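Local coordinates for hypothetical protein (PDB 4JJA), which is of unproven function but may act as a NamZ-type exo-beta-N-acetylmuramidase on peptidoglycan, at residues Q110-R115 with K225-Y230; K14-I19 with K38-I43; L166-V171 with E186-S191; T247-Q252 with Y262-T267. One frame throughout, in Å; residues are numbered along the deposited sequence. Where two conformers were deposited one is given.

Contact 1: residues Q110-R115 with K225-Y230; sequences QDVGLR and KAIYLY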
# COMPACT_ATOMS: atom_id res chain seq x y z
N GLN A 110 0.56 -8.96 -0.18
CA GLN A 110 0.15 -8.24 1.04
C GLN A 110 0.38 -6.74 0.88
O GLN A 110 1.53 -6.28 0.79
CB GLN A 110 0.90 -8.77 2.27
CG GLN A 110 0.47 -8.10 3.56
CD GLN A 110 -1.00 -8.36 3.87
OE1 GLN A 110 -1.40 -9.50 4.11
NE2 GLN A 110 -1.82 -7.32 3.86
N ASP A 111 -0.72 -5.97 0.95
CA ASP A 111 -0.78 -4.54 0.84
C ASP A 111 -0.85 -3.88 2.24
O ASP A 111 -1.13 -4.56 3.23
CB ASP A 111 -2.08 -4.19 0.03
CG ASP A 111 -2.24 -2.75 -0.20
OD1 ASP A 111 -1.26 -2.11 -0.61
OD2 ASP A 111 -3.37 -2.22 0.06
N VAL A 112 -0.74 -2.55 2.31
CA VAL A 112 -0.88 -1.82 3.59
C VAL A 112 -2.00 -0.78 3.62
O VAL A 112 -2.20 -0.14 4.62
CB VAL A 112 0.45 -1.21 4.06
CG1 VAL A 112 1.53 -2.32 4.21
CG2 VAL A 112 0.92 -0.17 3.11
N GLY A 113 -2.71 -0.63 2.51
CA GLY A 113 -3.91 0.22 2.48
C GLY A 113 -3.79 1.70 2.29
O GLY A 113 -4.62 2.46 2.76
N LEU A 114 -2.73 2.13 1.60
CA LEU A 114 -2.48 3.53 1.36
C LEU A 114 -2.45 3.82 -0.13
O LEU A 114 -1.89 3.09 -0.93
CB LEU A 114 -1.13 3.96 1.95
CG LEU A 114 -1.17 4.37 3.41
CD1 LEU A 114 -2.04 5.62 3.60
CD2 LEU A 114 -1.52 3.19 4.31
N ARG A 115 -2.99 4.98 -0.47
CA ARG A 115 -2.97 5.42 -1.88
C ARG A 115 -1.57 5.57 -2.47
O ARG A 115 -1.38 5.39 -3.65
CB ARG A 115 -3.76 6.71 -2.00
CG ARG A 115 -4.04 7.17 -3.40
CD ARG A 115 -4.84 8.44 -3.43
NE ARG A 115 -4.11 9.55 -2.90
CZ ARG A 115 -4.65 10.57 -2.22
NH1 ARG A 115 -5.95 10.61 -1.94
NH2 ARG A 115 -3.84 11.56 -1.77
N LYS A 225 3.40 -0.95 14.31
CA LYS A 225 3.43 0.43 14.69
C LYS A 225 3.72 1.32 13.47
O LYS A 225 3.06 2.33 13.23
CB LYS A 225 4.48 0.69 15.79
CG LYS A 225 4.23 1.92 16.60
CD LYS A 225 3.11 1.69 17.64
CE LYS A 225 3.51 0.82 18.81
NZ LYS A 225 2.27 0.50 19.53
N ALA A 226 4.72 0.91 12.70
CA ALA A 226 5.10 1.64 11.49
C ALA A 226 3.92 1.64 10.52
O ALA A 226 3.62 2.64 9.90
CB ALA A 226 6.32 0.97 10.85
N ILE A 227 3.25 0.50 10.36
CA ILE A 227 2.12 0.36 9.41
C ILE A 227 0.97 1.25 9.84
O ILE A 227 0.29 1.83 9.00
CB ILE A 227 1.74 -1.13 9.24
CG1 ILE A 227 2.87 -1.81 8.45
CG2 ILE A 227 0.36 -1.29 8.53
CD1 ILE A 227 2.82 -3.27 8.39
N TYR A 228 0.70 1.32 11.13
CA TYR A 228 -0.37 2.17 11.59
C TYR A 228 -0.07 3.66 11.53
O TYR A 228 -0.96 4.48 11.33
CB TYR A 228 -0.81 1.79 13.01
CG TYR A 228 -1.39 0.39 13.13
CD1 TYR A 228 -2.33 -0.10 12.21
CD2 TYR A 228 -1.10 -0.41 14.21
CE1 TYR A 228 -2.91 -1.35 12.33
CE2 TYR A 228 -1.68 -1.67 14.36
CZ TYR A 228 -2.57 -2.16 13.44
OH TYR A 228 -3.14 -3.40 13.59
N LEU A 229 1.19 4.02 11.74
CA LEU A 229 1.64 5.41 11.64
C LEU A 229 1.89 5.89 10.21
O LEU A 229 1.85 7.08 9.95
CB LEU A 229 2.91 5.62 12.49
CG LEU A 229 2.68 5.71 14.00
CD1 LEU A 229 4.01 5.62 14.73
CD2 LEU A 229 1.95 7.00 14.33
N TYR A 230 2.10 4.95 9.28
CA TYR A 230 2.43 5.24 7.92
C TYR A 230 1.51 6.29 7.27
O TYR A 230 2.04 7.21 6.59
CB TYR A 230 2.53 3.91 7.14
CG TYR A 230 2.92 3.97 5.71
CD1 TYR A 230 4.19 4.35 5.30
CD2 TYR A 230 2.06 3.53 4.74
CE1 TYR A 230 4.55 4.39 3.97
CE2 TYR A 230 2.40 3.56 3.40
CZ TYR A 230 3.62 4.02 3.00
OH TYR A 230 3.93 4.04 1.65

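Contact 2: residues K14-I19 with K38-I43; sequences KAYFPI and KHLLDI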
# COMPACT_ATOMS: atom_id res chain seq x y z
N LYS A 14 -9.32 -25.58 -1.49
CA LYS A 14 -10.48 -26.25 -2.10
C LYS A 14 -11.38 -25.26 -2.85
O LYS A 14 -12.12 -25.65 -3.79
CB LYS A 14 -11.21 -27.12 -1.05
CG LYS A 14 -10.37 -28.31 -0.59
CD LYS A 14 -10.90 -28.99 0.68
CE LYS A 14 -12.42 -29.21 0.59
NZ LYS A 14 -13.04 -29.54 1.94
N ALA A 15 -11.29 -23.98 -2.53
CA ALA A 15 -12.03 -22.96 -3.24
C ALA A 15 -11.48 -22.59 -4.61
O ALA A 15 -12.24 -22.23 -5.48
CB ALA A 15 -12.20 -21.67 -2.38
N TYR A 16 -10.18 -22.69 -4.81
CA TYR A 16 -9.61 -22.23 -6.06
C TYR A 16 -8.78 -23.24 -6.83
O TYR A 16 -8.58 -23.02 -8.01
CB TYR A 16 -8.84 -20.94 -5.88
CG TYR A 16 -7.59 -21.01 -5.07
CD1 TYR A 16 -6.37 -21.30 -5.69
CD2 TYR A 16 -7.58 -20.84 -3.68
CE1 TYR A 16 -5.21 -21.40 -5.00
CE2 TYR A 16 -6.40 -20.96 -2.97
CZ TYR A 16 -5.20 -21.22 -3.61
OH TYR A 16 -4.01 -21.33 -2.93
N PHE A 17 -8.36 -24.34 -6.25
CA PHE A 17 -7.64 -25.36 -7.03
C PHE A 17 -8.45 -25.78 -8.27
O PHE A 17 -7.90 -25.86 -9.36
CB PHE A 17 -7.21 -26.54 -6.17
CG PHE A 17 -5.89 -26.37 -5.46
CD1 PHE A 17 -5.31 -25.13 -5.26
CD2 PHE A 17 -5.29 -27.45 -4.88
CE1 PHE A 17 -4.13 -25.01 -4.59
CE2 PHE A 17 -4.09 -27.33 -4.23
CZ PHE A 17 -3.51 -26.13 -4.08
N PRO A 18 -9.76 -25.94 -8.17
CA PRO A 18 -10.51 -26.31 -9.41
C PRO A 18 -10.51 -25.23 -10.47
O PRO A 18 -10.64 -25.55 -11.67
CB PRO A 18 -11.91 -26.59 -8.89
CG PRO A 18 -11.63 -27.14 -7.49
CD PRO A 18 -10.55 -26.19 -6.97
N ILE A 19 -10.43 -23.97 -10.09
CA ILE A 19 -10.35 -22.88 -11.05
C ILE A 19 -9.07 -23.00 -11.87
O ILE A 19 -9.06 -22.68 -13.06
CB ILE A 19 -10.40 -21.46 -10.34
CG1 ILE A 19 -11.69 -21.30 -9.57
CG2 ILE A 19 -10.33 -20.35 -11.33
CD1 ILE A 19 -11.76 -20.06 -8.71
N LYS A 38 6.47 -21.65 2.14
CA LYS A 38 6.37 -21.83 0.69
C LYS A 38 5.70 -20.63 0.07
O LYS A 38 4.71 -20.12 0.56
CB LYS A 38 5.55 -23.11 0.41
CG LYS A 38 6.21 -24.39 0.87
CD LYS A 38 5.34 -25.65 0.67
CE LYS A 38 6.08 -26.94 1.02
NZ LYS A 38 7.44 -26.99 0.39
N HIS A 39 6.22 -20.16 -1.06
CA HIS A 39 5.50 -19.20 -1.84
C HIS A 39 4.28 -19.93 -2.48
O HIS A 39 4.31 -21.16 -2.74
CB HIS A 39 6.37 -18.57 -2.89
CG HIS A 39 5.75 -17.34 -3.45
ND1 HIS A 39 4.92 -17.35 -4.54
CD2 HIS A 39 5.81 -16.04 -3.02
CE1 HIS A 39 4.50 -16.12 -4.77
NE2 HIS A 39 5.06 -15.30 -3.88
N LEU A 40 3.20 -19.21 -2.71
CA LEU A 40 2.07 -19.75 -3.50
C LEU A 40 2.63 -20.48 -4.72
O LEU A 40 2.13 -21.53 -5.12
CB LEU A 40 1.18 -18.60 -3.97
CG LEU A 40 0.08 -18.96 -4.97
CD1 LEU A 40 -0.94 -19.85 -4.20
CD2 LEU A 40 -0.57 -17.65 -5.61
N LEU A 41 3.65 -19.92 -5.35
CA LEU A 41 4.29 -20.52 -6.51
C LEU A 41 4.69 -21.99 -6.22
O LEU A 41 4.47 -22.87 -7.02
CB LEU A 41 5.52 -19.69 -6.91
CG LEU A 41 6.41 -20.34 -7.97
CD1 LEU A 41 5.69 -20.47 -9.27
CD2 LEU A 41 7.69 -19.54 -8.12
N ASP A 42 5.30 -22.21 -5.07
CA ASP A 42 5.78 -23.55 -4.68
C ASP A 42 4.61 -24.49 -4.41
O ASP A 42 4.61 -25.66 -4.83
CB ASP A 42 6.64 -23.46 -3.44
CG ASP A 42 7.88 -22.59 -3.67
OD1 ASP A 42 8.63 -22.76 -4.67
OD2 ASP A 42 8.06 -21.62 -2.90
N ILE A 43 3.59 -24.00 -3.74
CA ILE A 43 2.42 -24.80 -3.42
C ILE A 43 1.74 -25.25 -4.72
O ILE A 43 1.35 -26.43 -4.88
CB ILE A 43 1.45 -24.02 -2.57
CG1 ILE A 43 2.08 -23.81 -1.19
CG2 ILE A 43 0.11 -24.72 -2.43
CD1 ILE A 43 1.46 -22.67 -0.41

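Contact 3: residues L166-V171 with E186-S191; sequences LPIPIV and ERWLPS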
# COMPACT_ATOMS: atom_id res chain seq x y z
N LEU A 166 -5.61 6.41 -8.54
CA LEU A 166 -7.06 6.30 -8.59
C LEU A 166 -7.68 7.43 -7.75
O LEU A 166 -7.03 7.89 -6.79
CB LEU A 166 -7.50 4.96 -8.03
CG LEU A 166 -7.09 3.72 -8.80
CD1 LEU A 166 -7.44 2.45 -8.01
CD2 LEU A 166 -7.73 3.69 -10.24
N PRO A 167 -8.95 7.79 -8.03
CA PRO A 167 -9.62 8.83 -7.25
C PRO A 167 -10.19 8.25 -5.96
O PRO A 167 -11.40 8.06 -5.79
CB PRO A 167 -10.69 9.35 -8.23
CG PRO A 167 -11.00 8.16 -9.05
CD PRO A 167 -9.74 7.37 -9.21
N ILE A 168 -9.29 8.00 -5.04
CA ILE A 168 -9.58 7.36 -3.77
C ILE A 168 -8.95 8.20 -2.67
O ILE A 168 -8.08 9.03 -2.92
CB ILE A 168 -9.12 5.88 -3.74
CG1 ILE A 168 -7.57 5.77 -3.84
CG2 ILE A 168 -9.80 5.07 -4.80
CD1 ILE A 168 -7.04 4.34 -3.84
N PRO A 169 -9.37 8.02 -1.41
CA PRO A 169 -8.77 8.73 -0.29
C PRO A 169 -7.36 8.21 0.00
O PRO A 169 -6.90 7.25 -0.61
CB PRO A 169 -9.74 8.45 0.89
CG PRO A 169 -11.03 7.99 0.24
CD PRO A 169 -10.50 7.20 -0.97
N ILE A 170 -6.66 8.87 0.92
CA ILE A 170 -5.34 8.43 1.30
C ILE A 170 -5.41 7.02 1.89
O ILE A 170 -4.62 6.12 1.52
CB ILE A 170 -4.67 9.44 2.28
CG1 ILE A 170 -4.40 10.78 1.56
CG2 ILE A 170 -3.39 8.89 2.88
CD1 ILE A 170 -3.85 11.88 2.47
N VAL A 171 -6.30 6.84 2.87
CA VAL A 171 -6.55 5.54 3.50
C VAL A 171 -7.90 5.14 2.88
O VAL A 171 -8.94 5.72 3.21
CB VAL A 171 -6.61 5.68 5.03
CG1 VAL A 171 -7.09 4.33 5.65
CG2 VAL A 171 -5.28 6.14 5.63
N GLU A 186 -16.44 1.17 -11.53
CA GLU A 186 -16.34 2.60 -11.72
C GLU A 186 -15.63 3.00 -13.01
O GLU A 186 -15.47 4.19 -13.26
CB GLU A 186 -15.65 3.25 -10.49
CG GLU A 186 -16.36 3.05 -9.21
CD GLU A 186 -17.77 3.64 -9.16
OE1 GLU A 186 -17.90 4.86 -9.30
OE2 GLU A 186 -18.74 2.88 -8.97
N ARG A 187 -15.22 2.02 -13.80
CA ARG A 187 -14.53 2.22 -15.08
C ARG A 187 -13.27 3.02 -14.94
O ARG A 187 -13.03 4.02 -15.65
CB ARG A 187 -15.46 2.76 -16.20
CG ARG A 187 -16.52 1.82 -16.54
CD ARG A 187 -15.93 0.52 -17.16
NE ARG A 187 -17.00 -0.21 -17.83
CZ ARG A 187 -17.86 -1.01 -17.21
NH1 ARG A 187 -17.79 -1.21 -15.88
NH2 ARG A 187 -18.81 -1.62 -17.93
N TRP A 188 -12.41 2.56 -14.04
CA TRP A 188 -11.13 3.20 -13.81
C TRP A 188 -9.97 2.61 -14.62
O TRP A 188 -8.86 3.13 -14.57
CB TRP A 188 -10.82 3.15 -12.31
CG TRP A 188 -11.66 4.03 -11.46
CD1 TRP A 188 -12.44 5.06 -11.86
CD2 TRP A 188 -11.79 3.97 -10.04
NE1 TRP A 188 -13.07 5.62 -10.78
CE2 TRP A 188 -12.66 4.98 -9.65
CE3 TRP A 188 -11.25 3.15 -9.06
CZ2 TRP A 188 -12.97 5.20 -8.31
CZ3 TRP A 188 -11.55 3.36 -7.77
CH2 TRP A 188 -12.39 4.37 -7.39
N LEU A 189 -10.20 1.55 -15.39
CA LEU A 189 -9.19 1.11 -16.34
C LEU A 189 -9.13 2.02 -17.58
O LEU A 189 -10.14 2.56 -17.98
CB LEU A 189 -9.45 -0.35 -16.80
CG LEU A 189 -9.41 -1.45 -15.75
CD1 LEU A 189 -9.66 -2.80 -16.37
CD2 LEU A 189 -8.08 -1.41 -14.98
N PRO A 190 -7.97 2.12 -18.24
CA PRO A 190 -7.90 2.76 -19.60
C PRO A 190 -8.85 2.20 -20.66
O PRO A 190 -9.12 1.00 -20.71
CB PRO A 190 -6.49 2.44 -20.05
CG PRO A 190 -5.72 2.36 -18.80
CD PRO A 190 -6.64 1.71 -17.77
N SER A 191 -9.35 3.07 -21.54
CA SER A 191 -10.27 2.67 -22.61
C SER A 191 -11.50 1.99 -22.02
O SER A 191 -12.24 1.29 -22.71
CB SER A 191 -9.59 1.72 -23.64
OG SER A 191 -8.59 2.40 -24.39

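Contact 4: residues T247-Q252 with Y262-T267; sequences TTLPFQ and YNYNFT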
# COMPACT_ATOMS: atom_id res chain seq x y z
N THR A 247 17.35 4.09 10.69
CA THR A 247 17.33 3.93 12.11
C THR A 247 16.61 2.60 12.44
O THR A 247 16.02 1.96 11.58
CB THR A 247 16.63 5.10 12.86
OG1 THR A 247 15.20 4.96 12.75
CG2 THR A 247 17.15 6.46 12.40
N THR A 248 16.56 2.28 13.75
CA THR A 248 15.76 1.17 14.22
C THR A 248 14.26 1.43 14.24
O THR A 248 13.50 0.52 14.55
CB THR A 248 16.20 0.71 15.59
OG1 THR A 248 15.95 1.73 16.55
CG2 THR A 248 17.69 0.25 15.61
N LEU A 249 13.82 2.65 13.97
CA LEU A 249 12.44 3.06 14.14
C LEU A 249 11.85 3.76 12.90
O LEU A 249 11.23 4.81 13.00
CB LEU A 249 12.32 3.96 15.39
CG LEU A 249 12.63 3.33 16.72
CD1 LEU A 249 12.62 4.40 17.83
CD2 LEU A 249 11.70 2.18 17.05
N PRO A 250 12.01 3.15 11.72
CA PRO A 250 11.44 3.80 10.53
C PRO A 250 9.94 3.93 10.62
O PRO A 250 9.24 3.05 11.07
CB PRO A 250 11.86 2.89 9.38
CG PRO A 250 11.99 1.56 10.01
CD PRO A 250 12.55 1.82 11.41
N PHE A 251 9.46 5.09 10.18
CA PHE A 251 8.05 5.46 10.22
C PHE A 251 7.49 5.59 11.62
O PHE A 251 6.28 5.76 11.78
CB PHE A 251 7.15 4.59 9.33
CG PHE A 251 7.39 4.81 7.87
CD1 PHE A 251 6.81 5.87 7.21
CD2 PHE A 251 8.24 4.00 7.17
CE1 PHE A 251 7.07 6.08 5.88
CE2 PHE A 251 8.47 4.22 5.85
CZ PHE A 251 7.93 5.27 5.21
N GLN A 252 8.36 5.66 12.63
CA GLN A 252 7.92 5.73 14.02
C GLN A 252 8.53 6.90 14.77
O GLN A 252 8.38 7.02 15.98
CB GLN A 252 8.24 4.42 14.74
CG GLN A 252 7.53 3.20 14.17
CD GLN A 252 8.28 1.93 14.48
OE1 GLN A 252 8.08 1.37 15.56
NE2 GLN A 252 9.18 1.51 13.60
N TYR A 262 13.86 19.88 21.04
CA TYR A 262 13.33 18.52 21.18
C TYR A 262 14.18 17.63 22.11
O TYR A 262 15.41 17.77 22.08
CB TYR A 262 13.25 17.89 19.79
CG TYR A 262 12.18 18.50 18.95
CD1 TYR A 262 10.85 18.07 19.05
CD2 TYR A 262 12.48 19.58 18.11
CE1 TYR A 262 9.84 18.67 18.25
CE2 TYR A 262 11.49 20.15 17.34
CZ TYR A 262 10.16 19.71 17.43
OH TYR A 262 9.19 20.33 16.66
N ASN A 263 13.44 16.71 22.77
CA ASN A 263 13.84 15.70 23.80
C ASN A 263 14.14 14.29 23.25
O ASN A 263 14.09 13.28 23.98
CB ASN A 263 12.69 15.51 24.81
CG ASN A 263 12.59 16.64 25.83
OD1 ASN A 263 13.56 17.35 26.10
ND2 ASN A 263 11.42 16.81 26.38
N TYR A 264 14.32 14.19 21.94
CA TYR A 264 14.73 12.99 21.25
C TYR A 264 15.59 13.37 20.06
O TYR A 264 15.35 14.38 19.42
CB TYR A 264 13.50 12.20 20.82
CG TYR A 264 13.80 10.97 20.01
CD1 TYR A 264 14.38 9.85 20.60
CD2 TYR A 264 13.47 10.90 18.68
CE1 TYR A 264 14.69 8.71 19.84
CE2 TYR A 264 13.72 9.79 17.92
CZ TYR A 264 14.35 8.71 18.49
OH TYR A 264 14.67 7.63 17.73
N ASN A 265 16.55 12.52 19.75
CA ASN A 265 17.35 12.66 18.57
C ASN A 265 17.76 11.31 18.04
O ASN A 265 17.68 10.30 18.74
CB ASN A 265 18.53 13.59 18.79
CG ASN A 265 19.45 13.14 19.86
OD1 ASN A 265 20.12 12.10 19.75
ND2 ASN A 265 19.55 13.97 20.88
N PHE A 266 18.11 11.28 16.77
CA PHE A 266 18.54 10.09 16.06
C PHE A 266 19.42 10.47 14.91
O PHE A 266 19.36 11.57 14.43
CB PHE A 266 17.33 9.28 15.57
CG PHE A 266 16.43 10.00 14.63
CD1 PHE A 266 15.39 10.79 15.10
CD2 PHE A 266 16.61 9.91 13.25
CE1 PHE A 266 14.56 11.46 14.20
CE2 PHE A 266 15.73 10.58 12.38
CZ PHE A 266 14.71 11.35 12.85
N THR A 267 20.21 9.53 14.43
CA THR A 267 21.05 9.76 13.28
C THR A 267 20.86 8.66 12.27
O THR A 267 21.26 7.51 12.48
CB THR A 267 22.56 9.81 13.69
OG1 THR A 267 22.73 10.81 14.72
CG2 THR A 267 23.45 10.07 12.48

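Contact 1: residues Q110-R115 with K225-Y230
Ile-227 is the first residue of the helical segment 225-230 to touch the loop 110-115. Its CG2 methyl lies 4.5 Å from Val-112 CB, a loose apolar approach. One turn of helix covers the gap to the next contact, and Tyr-230 N closes a weak backbone bond to Ala-226 O. Tyr-230 takes part in two of the three residue contacts. Its CG is anti to the backbone N (chi1 -177°), which sends the ring out toward the loop. The CD2-CE2 side of the ring does the touching. Tyr-230 CD2 is 3.6 Å from Leu-114 CG, and the two side chains run past each other in opposite senses. The Val-112 and Tyr-230 side chains cross at about a right angle, with Val-112 CG2 4.0 Å from Tyr-230 CE2. The Tyr-230 hydroxyl is hydrogen-bonded to a bound glycerol, probably from the crystallisation liquor. On the loop side, Gln-110 NE2 bonds Asp-111 O at 2.9 Å, in the carbonyl plane and on a lone pair. The whole contact is buried near the centre of the chain. It joins the loop between strand 104-107 and helix 119-132 to helix 224-233, whose Tyr-228 and Leu-229 pack on helix 294-300.

Contact 2: residues K14-I19 with K38-I43
Tyr-16 and Leu-40 meet through a phenol oxygen and a methyl group. The Tyr-16 side chain starts at a CB directed toward segment 38-43. Its CG sits between the backbone N and the carbonyl carbon (chi1 68°), which aims the ring at Leu-40. Along one side of the ring, CD1 lies in the plane of the neighbouring Phe-17 ring, at its edge. The ring atoms lead on to OH, which comes 3.6 Å from Leu-40 CD1. The two side chains point in opposite senses as they meet. The polar need of this hydroxyl is met by a hydrogen bond with Ala-10 O, and both Tyr-16 and Leu-40 also rest on Leu-140 of strand 136-140. Phe-17 adds a second, looser contact: its CZ is 4.2 Å from Ile-43 CG2, which lies at the ring edge near the plane. Phe-49 meets the same ring edge-to-face.

The start of helix 40-46 is fixed by a capping box. Leu-41 N gives a nearly straight bond (171°) to His-39 ND1, 3.0 Å away. In return, His-39 N bonds Asp-42 OD2 at 3.0 Å, on the anti side of the carboxylate. No hydrogen bond or salt bridge links the two segments. Helix 13-20 meets helix 40-46 here by small touches, while polar groups are satisfied within their own segment or by outside residues such as Ala-10 and Arg-62, the latter salt-bridged to Asp-42.

Contact 3: residues L166-V171 with E186-S191
Leu-166 and Trp-188 bring the two segments closest, with their CA atoms 7.3 Å apart. Neither segment is regular helix or strand. Pro-167 is the centre of an inverse gamma turn, closed by a weak bond from Ile-168 N to Leu-166 O. On the other side, Arg-187 has positive phi (58°) and ends helix 176-185 in a Schellman motif. The next residue, Trp-188, directs its side chain toward 166-171.

The indole is the centre of the contact, and three consecutive residues pack on it. Pro-167 turns its CG-CD edge down onto one face. Its CD is 4.0 Å from the centroid of the Trp-188 six-membered ring and 19° off the normal, a CH-pi contact. Its CG is 3.6 Å from Trp-188 CZ2. Leu-166 crosses obliquely near the root of the indole, where its CD2 is 3.8 Å from Trp-188 CE3. Ile-168 reaches the far end, with CG2 3.7 Å from Trp-188 CH2. The second face of the indole is met by CB of Glu-186, 3.5 Å above the ring plane and offset toward the rim. Glu-186 itself is hydrogen-bonded through its carboxylate to Gln-361 and Tyr-365. A proline-over-tryptophan CH-pi contact thus joins an inverse gamma turn to a Schellman motif, at the two flanks of helix 176-185 in the Rossmann-like N-terminal part of the NamZ family.

Contact 4: residues T247-Q252 with Y262-T267
Hydroxyl-bearing Thr-247 and Tyr-264 both touch across the contact, yet no hydrogen bond crosses between the segments. Thr-247 turns its methyl to the partner and uses its hydroxyl away from the partner segment. Its CG2, anti to the carbonyl carbon, lies 3.6 Å from Phe-266 CD2. The two side chains cross at a slant. The same methyl is 4.2 Å from Thr-267 O. Thr-247 OG1 sits between the backbone N and the carbonyl carbon (chi1 77°). From there it accepts from Leu-249 N at 3.0 Å, an ST turn with a fairly straight bond of 161°. OG1 is also hydrogen-bonded to Gly-244 O.

A type II beta turn follows from Leu-249 to Gln-252, closed by Gln-252 N to Leu-249 O at 3.0 Å. Phe-251 holds its third position with positive phi. This turn leads into strand 253-256, an outer strand of a three-stranded antiparallel sheet. Strand 265-266 is the other outer strand, and 284-288 runs between them. The contact therefore joins the approach to one outer strand with the other.

Leu-249 makes the second touch. Its CD1 is 3.8 Å from Tyr-264 OH, with both side chains directed from their backbones toward the opposite segment. Leu-249 and Tyr-264 both also pack on Asn-288 of the middle strand. Past the turn, Gln-252 folds back so that NE2 bonds Pro-250 O at 3.0 Å. The donor is tilted 35° from the carbonyl plane, and Gln-252 OE1 bonds Asn-223 ND2.

How the contacts relate
Contact 1 is the buried one, contacts 2 and 3 are partly buried, and contact 4 lies at the surface. Contact 1 touches two of the others. Arg-115 NH1 and N are hydrogen-bonded to Ile-168 O and Ile-170 O of contact 3, while Tyr-230 meets the Phe-251 ring of contact 4 edge-to-face. Contact 3 is nested in the chain loop that contact 1 closes. Contact 2 touches none of the rest, and its centre is about 41 Å from that of contact 4. No hydrogen bond or salt bridge crosses any of the four. Contacts 1 and 3 touch carbon to carbon, contact 3 alone with a CH-pi contact; 2 and 4 also set a tyrosine hydroxyl against a leucine methyl.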